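Local coordinates for hypothetical protein, GDSL-like Lipase/Acylhydrolase family protein (Bacteroides uniformis, PDB 4M8K) that probably hydrolyses ester bonds in acylated substrates, as a GDSL-like lipase or acylhydrolase, at residues S31-H36 with C44-P49; K53-T58 with D200-H205. All coordinates share one frame; numbering follows the deposited sequence.

Contacts 1 and 2 follow one another along the chain and lie on the same side of its centre, their own centres about 13 Å apart. Contact 1 lies wholly within the long connection between strand 22-27 and helix 64-71; contact 2 ties a later part of the same connection to the hairpin at strand 201-202. They meet where the ring of Trp45 stacks on that of His205, with Trp45 CZ2 3.2 Å from His205 ND1, and where Lys53 NZ lies 3.0 Å from Trp45 O, a probable hydrogen bond. Contact 2 reaches the bound acetate through His205; Ser29, Gly84 and Asn122 bind the same ion. That set matches the Ser-Gly-Asn-His pattern of SGNH hydrolases and is consistent with an active-site pocket, although the acetate probably came from the crystallisation liquor.

Contact 1. Residues S31-H36 with C44-P49; sequences STFYGH and CWYGVP
Trp45 N donates to Thr32 OG1 at 2.9 Å along a nearly straight path (167° at the hydrogen). Tyr34 N reaches Tyr46 O, also at 2.9 Å, in a bond that is essentially straight (179°). The hydroxyl of Thr32 is put within range because OG1 sits between its own backbone N and carbonyl carbon (chi1 63°); having accepted from Trp45, it also bonds to Ser29 O. Beside these bonds Cys44 SG rests against the backbone, 3.6 Å from Tyr34 N, while Tyr46 N is buried with no partner in the model. Both segments belong to the irregular connection that follows the GDS motif of the family, and a type II turn from Phe33 to His36, closed by His36 N to Phe33 O, begins within the contact and turns the chain at Tyr34 and Gly35. The apolar layer starts at Phe33, whose CD2 meets Tyr46 CB at 3.5 Å as the two side chains cross at about a right angle; Tyr46 OH continues to Pro206 O. Gly47 CA lies over one face of the Phe33 ring, 4.1 Å from its centroid. A CB on Gly47 would fall 2.4 Å from Phe33 CE1, so the absence of a side chain permits this approach. At the exposed end Tyr34 CB presses on Gly47 O at 3.0 Å, and Pro49 CD stands over a face of the Tyr34 ring, 3.7 Å from the centroid, in a CH-pi contact.

Contact 2. Residues K53-T58 with D200-H205; sequences KENDVT and DKQWGH. With ACT (acetate ion), chain C.
Lys53 brings CD in the plane of the Trp203 indole to its edge, 3.8 Å from CZ3, before its bent chain carries NZ away to Trp45 O. Glu54 then lies over an indole face: its N is 3.5 Å from Trp203 CE3, and its CB makes a CH-pi contact 3.7 Å from the centroid of the five-membered ring. Asn55, with CG anti to its backbone N (chi1 175°), sends ND2 to Gln202 O at 3.0 Å (166° at the hydrogen), while its OD1 accepts from Val57 N in an Asx turn. An alanine here is likely to cost Gln202 O one of its two donors and leave the Asx turn unclosed. Asp56 N finishes the series on Gln202 OE1 at 2.9 Å, bent at the hydrogen (133°). Gln202 O takes Asn55 ND2 and His205 N from opposite faces; His205 N closes the type I' turn from Gln202 to His205, so this carbonyl serves both the turn and the crossing contact. His205 ND1 donates to Trp203 O at 2.6 Å and NE2 to acetate O at 2.8 Å, which is consistent with the hairpin backbone helping to fix the ring's rotation, with NE2 turned to the acetate.

Contact 1. Residues S31-H36 with C44-P49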
loop_
_atom_site.group_PDB
_atom_site.type_symbol
_atom_site.label_atom_id
_atom_site.label_comp_id
_atom_site.label_asym_id
_atom_site.label_seq_id
_atom_site.Cartn_x
_atom_site.Cartn_y
_atom_site.Cartn_z
ATOM N N SER A 31 -5.555 2.547 3.467
ATOM C CA SER A 31 -5.986 1.142 3.451
ATOM C C SER A 31 -6.327 0.618 4.853
ATOM O O SER A 31 -6.454 -0.601 5.066
ATOM C CB SER A 31 -4.890 0.311 2.769
ATOM O OG SER A 31 -4.689 0.748 1.431
ATOM N N THR A 32 -6.476 1.523 5.823
ATOM C CA THR A 32 -6.808 1.133 7.191
ATOM C C THR A 32 -8.294 1.247 7.470
ATOM O O THR A 32 -8.994 2.035 6.849
ATOM C CB THR A 32 -6.110 1.954 8.332
ATOM O OG1 THR A 32 -6.487 3.355 8.297
ATOM C CG2 THR A 32 -4.609 1.774 8.275
ATOM N N PHE A 33 -8.754 0.429 8.413
ATOM C CA PHE A 33 -10.052 0.615 9.093
ATOM C C PHE A 33 -9.936 -0.091 10.430
ATOM O O PHE A 33 -9.518 -1.272 10.494
ATOM C CB PHE A 33 -11.280 0.102 8.280
ATOM C CG PHE A 33 -12.576 0.778 8.676
ATOM C CD1 PHE A 33 -13.294 0.325 9.770
ATOM C CD2 PHE A 33 -13.066 1.885 7.967
ATOM C CE1 PHE A 33 -14.459 0.966 10.187
ATOM C CE2 PHE A 33 -14.238 2.522 8.342
ATOM C CZ PHE A 33 -14.940 2.076 9.477
ATOM N N TYR A 34 -10.241 0.643 11.492
ATOM C CA TYR A 34 -10.281 0.098 12.864
ATOM C C TYR A 34 -10.913 -1.288 12.931
ATOM O O TYR A 34 -12.049 -1.493 12.443
ATOM C CB TYR A 34 -11.050 1.080 13.781
ATOM C CG TYR A 34 -10.875 0.770 15.234
ATOM C CD1 TYR A 34 -9.628 0.926 15.845
ATOM C CD2 TYR A 34 -11.938 0.283 16.008
ATOM C CE1 TYR A 34 -9.430 0.611 17.163
ATOM C CE2 TYR A 34 -11.752 -0.018 17.367
ATOM C CZ TYR A 34 -10.487 0.165 17.927
ATOM O OH TYR A 34 -10.232 -0.126 19.239
ATOM N N GLY A 35 -10.200 -2.238 13.517
ATOM C CA GLY A 35 -10.673 -3.613 13.681
ATOM C C GLY A 35 -10.466 -4.504 12.478
ATOM O O GLY A 35 -10.835 -5.664 12.492
ATOM N N HIS A 36 -9.909 -3.975 11.416
ATOM C CA HIS A 36 -9.766 -4.752 10.190
ATOM C C HIS A 36 -8.343 -4.701 9.672
ATOM O O HIS A 36 -8.099 -4.899 8.465
ATOM C CB HIS A 36 -10.704 -4.199 9.090
ATOM C CG HIS A 36 -12.141 -4.411 9.380
ATOM N ND1 HIS A 36 -12.855 -5.478 8.870
ATOM C CD2 HIS A 36 -12.996 -3.725 10.166
ATOM C CE1 HIS A 36 -14.079 -5.453 9.364
ATOM N NE2 HIS A 36 -14.184 -4.403 10.155
ATOM N N CYS A 44 -4.687 3.037 12.880
ATOM C CA CYS A 44 -5.717 3.267 11.842
ATOM C C CYS A 44 -6.135 4.733 11.743
ATOM O O CYS A 44 -6.025 5.470 12.702
ATOM C CB CYS A 44 -6.925 2.422 12.185
ATOM S SG CYS A 44 -6.643 0.639 12.003
ATOM N N TRP A 45 -6.672 5.134 10.603
ATOM C CA TRP A 45 -7.159 6.464 10.374
ATOM C C TRP A 45 -8.682 6.490 10.318
ATOM O O TRP A 45 -9.283 7.420 10.788
ATOM C CB TRP A 45 -6.567 6.994 9.066
ATOM C CG TRP A 45 -6.618 8.498 8.900
ATOM C CD1 TRP A 45 -5.666 9.372 9.266
ATOM C CD2 TRP A 45 -7.650 9.264 8.259
ATOM N NE1 TRP A 45 -6.042 10.636 8.914
ATOM C CE2 TRP A 45 -7.241 10.585 8.260
ATOM C CE3 TRP A 45 -8.877 8.936 7.641
ATOM C CZ2 TRP A 45 -8.044 11.614 7.750
ATOM C CZ3 TRP A 45 -9.620 9.919 7.095
ATOM C CH2 TRP A 45 -9.237 11.263 7.180
ATOM N N TYR A 46 -9.281 5.449 9.752
ATOM C CA TYR A 46 -10.741 5.354 9.627
ATOM C C TYR A 46 -11.389 4.491 10.716
ATOM O O TYR A 46 -10.878 3.460 11.076
ATOM C CB TYR A 46 -11.100 4.755 8.280
ATOM C CG TYR A 46 -10.667 5.559 7.058
ATOM C CD1 TYR A 46 -11.509 6.527 6.533
ATOM C CD2 TYR A 46 -9.439 5.342 6.421
ATOM C CE1 TYR A 46 -11.132 7.294 5.420
ATOM C CE2 TYR A 46 -9.069 6.097 5.299
ATOM C CZ TYR A 46 -9.913 7.039 4.796
ATOM O OH TYR A 46 -9.577 7.775 3.678
ATOM N N GLY A 47 -12.558 4.900 11.169
ATOM C CA GLY A 47 -13.334 4.109 12.125
ATOM C C GLY A 47 -12.804 4.033 13.541
ATOM O O GLY A 47 -13.208 3.138 14.279
ATOM N N VAL A 48 -11.956 4.979 13.953
ATOM C CA VAL A 48 -11.305 4.906 15.250
ATOM C C VAL A 48 -12.201 5.627 16.296
ATOM O O VAL A 48 -12.393 6.826 16.223
ATOM C CB VAL A 48 -9.922 5.542 15.264
ATOM C CG1 VAL A 48 -9.308 5.493 16.651
ATOM C CG2 VAL A 48 -8.967 4.865 14.255
ATOM N N PRO A 49 -12.715 4.904 17.283
ATOM C CA PRO A 49 -13.572 5.566 18.302
ATOM C C PRO A 49 -12.881 6.748 18.986
ATOM O O PRO A 49 -11.720 6.619 19.422
ATOM C CB PRO A 49 -13.837 4.462 19.302
ATOM C CG PRO A 49 -13.583 3.196 18.572
ATOM C CD PRO A 49 -12.542 3.475 17.542
#

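Contact 2. Residues K53-T58 with D200-H205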
loop_
_atom_site.group_PDB
_atom_site.type_symbol
_atom_site.label_atom_id
_atom_site.label_comp_id
_atom_site.label_asym_id
_atom_site.label_seq_id
_atom_site.Cartn_x
_atom_site.Cartn_y
_atom_site.Cartn_z
ATOM N N LYS A 53 -12.767 12.049 12.120
ATOM C CA LYS A 53 -12.112 12.773 11.047
ATOM C C LYS A 53 -13.155 13.597 10.268
ATOM O O LYS A 53 -14.321 13.265 10.311
ATOM C CB LYS A 53 -11.430 11.776 10.110
ATOM C CG LYS A 53 -10.392 10.853 10.772
ATOM C CD LYS A 53 -9.200 11.654 11.319
ATOM C CE LYS A 53 -8.060 10.782 11.829
ATOM N NZ LYS A 53 -8.611 9.659 12.638
ATOM N N GLU A 54 -12.769 14.694 9.617
ATOM C CA GLU A 54 -13.701 15.429 8.732
ATOM C C GLU A 54 -13.564 14.796 7.367
ATOM O O GLU A 54 -12.879 15.296 6.497
ATOM C CB GLU A 54 -13.413 16.941 8.736
ATOM C CG GLU A 54 -13.510 17.485 10.169
ATOM C CD GLU A 54 -14.904 17.286 10.766
ATOM O OE1 GLU A 54 -15.875 17.801 10.175
ATOM O OE2 GLU A 54 -15.050 16.600 11.810
ATOM N N ASN A 55 -14.197 13.627 7.248
ATOM C CA ASN A 55 -14.099 12.753 6.122
ATOM C C ASN A 55 -15.295 11.807 6.246
ATOM O O ASN A 55 -15.637 11.346 7.353
ATOM C CB ASN A 55 -12.754 11.974 6.144
ATOM C CG ASN A 55 -12.626 10.929 5.024
ATOM O OD1 ASN A 55 -13.415 9.972 4.944
ATOM N ND2 ASN A 55 -11.602 11.087 4.166
ATOM N N ASP A 56 -15.951 11.542 5.130
ATOM C CA ASP A 56 -17.276 10.938 5.180
ATOM C C ASP A 56 -17.263 9.436 5.164
ATOM O O ASP A 56 -18.332 8.818 5.137
ATOM C CB ASP A 56 -18.126 11.445 4.028
ATOM C CG ASP A 56 -17.588 11.068 2.661
ATOM O OD1 ASP A 56 -16.537 10.398 2.551
ATOM O OD2 ASP A 56 -18.193 11.543 1.649
ATOM N N VAL A 57 -16.078 8.805 5.179
ATOM C CA VAL A 57 -16.022 7.347 5.281
ATOM C C VAL A 57 -16.283 6.892 6.719
ATOM O O VAL A 57 -15.482 7.180 7.569
ATOM C CB VAL A 57 -14.665 6.785 4.797
ATOM C CG1 VAL A 57 -14.579 5.326 5.070
ATOM C CG2 VAL A 57 -14.519 7.052 3.324
ATOM N N THR A 58 -17.435 6.240 6.981
ATOM C CA THR A 58 -17.784 5.778 8.335
ATOM C C THR A 58 -17.891 4.222 8.502
ATOM O O THR A 58 -17.968 3.718 9.603
ATOM C CB THR A 58 -19.111 6.433 8.811
ATOM O OG1 THR A 58 -20.220 5.936 8.055
ATOM C CG2 THR A 58 -19.105 7.947 8.634
ATOM N N ASP A 200 -11.032 11.786 -5.028
ATOM C CA ASP A 200 -11.624 12.735 -4.132
ATOM C C ASP A 200 -11.116 12.485 -2.729
ATOM O O ASP A 200 -11.165 11.359 -2.231
ATOM C CB ASP A 200 -13.154 12.646 -4.170
ATOM C CG ASP A 200 -13.820 13.759 -3.415
ATOM O OD1 ASP A 200 -13.784 14.922 -3.914
ATOM O OD2 ASP A 200 -14.385 13.497 -2.306
ATOM N N LYS A 201 -10.611 13.532 -2.115
ATOM C CA LYS A 201 -10.106 13.436 -0.767
ATOM C C LYS A 201 -10.731 14.458 0.181
ATOM O O LYS A 201 -11.059 15.567 -0.185
ATOM C CB LYS A 201 -8.603 13.573 -0.721
ATOM C CG LYS A 201 -7.813 12.472 -1.478
ATOM C CD LYS A 201 -6.370 12.875 -1.838
ATOM C CE LYS A 201 -5.798 11.910 -2.877
ATOM N NZ LYS A 201 -4.434 12.243 -3.312
ATOM N N GLN A 202 -10.832 14.047 1.429
ATOM C CA GLN A 202 -11.225 14.919 2.525
ATOM C C GLN A 202 -10.223 14.728 3.623
ATOM O O GLN A 202 -9.961 13.609 4.038
ATOM C CB GLN A 202 -12.605 14.543 2.988
ATOM C CG GLN A 202 -13.621 14.753 1.875
ATOM C CD GLN A 202 -14.986 14.220 2.194
ATOM O OE1 GLN A 202 -15.186 13.577 3.195
ATOM N NE2 GLN A 202 -15.942 14.502 1.321
ATOM N N TRP A 203 -9.675 15.823 4.134
ATOM C CA TRP A 203 -8.617 15.748 5.154
ATOM C C TRP A 203 -7.483 14.894 4.679
ATOM O O TRP A 203 -6.903 14.132 5.479
ATOM C CB TRP A 203 -9.140 15.269 6.517
ATOM C CG TRP A 203 -9.476 16.358 7.434
ATOM C CD1 TRP A 203 -9.753 17.663 7.124
ATOM C CD2 TRP A 203 -9.537 16.266 8.859
ATOM N NE1 TRP A 203 -9.994 18.376 8.272
ATOM C CE2 TRP A 203 -9.847 17.550 9.351
ATOM C CE3 TRP A 203 -9.305 15.222 9.774
ATOM C CZ2 TRP A 203 -10.030 17.811 10.723
ATOM C CZ3 TRP A 203 -9.473 15.479 11.144
ATOM C CH2 TRP A 203 -9.834 16.764 11.595
ATOM N N GLY A 204 -7.171 15.031 3.393
ATOM C CA GLY A 204 -5.972 14.399 2.775
ATOM C C GLY A 204 -6.084 12.901 2.574
ATOM O O GLY A 204 -5.103 12.226 2.100
ATOM N N HIS A 205 -7.283 12.372 2.802
ATOM C CA HIS A 205 -7.515 10.925 2.659
ATOM C C HIS A 205 -8.786 10.613 1.877
ATOM O O HIS A 205 -9.688 11.419 1.824
ATOM C CB HIS A 205 -7.556 10.288 4.023
ATOM C CG HIS A 205 -6.292 10.467 4.812
ATOM N ND1 HIS A 205 -5.904 11.685 5.306
ATOM C CD2 HIS A 205 -5.315 9.598 5.158
ATOM C CE1 HIS A 205 -4.785 11.553 5.986
ATOM N NE2 HIS A 205 -4.377 10.302 5.876
HETATM C C ACT C . -1.374 8.262 5.843
HETATM O O ACT C . -2.126 8.887 6.609
HETATM O OXT ACT C . -0.811 7.242 6.242
HETATM C CH3 ACT C . -1.145 8.695 4.426
#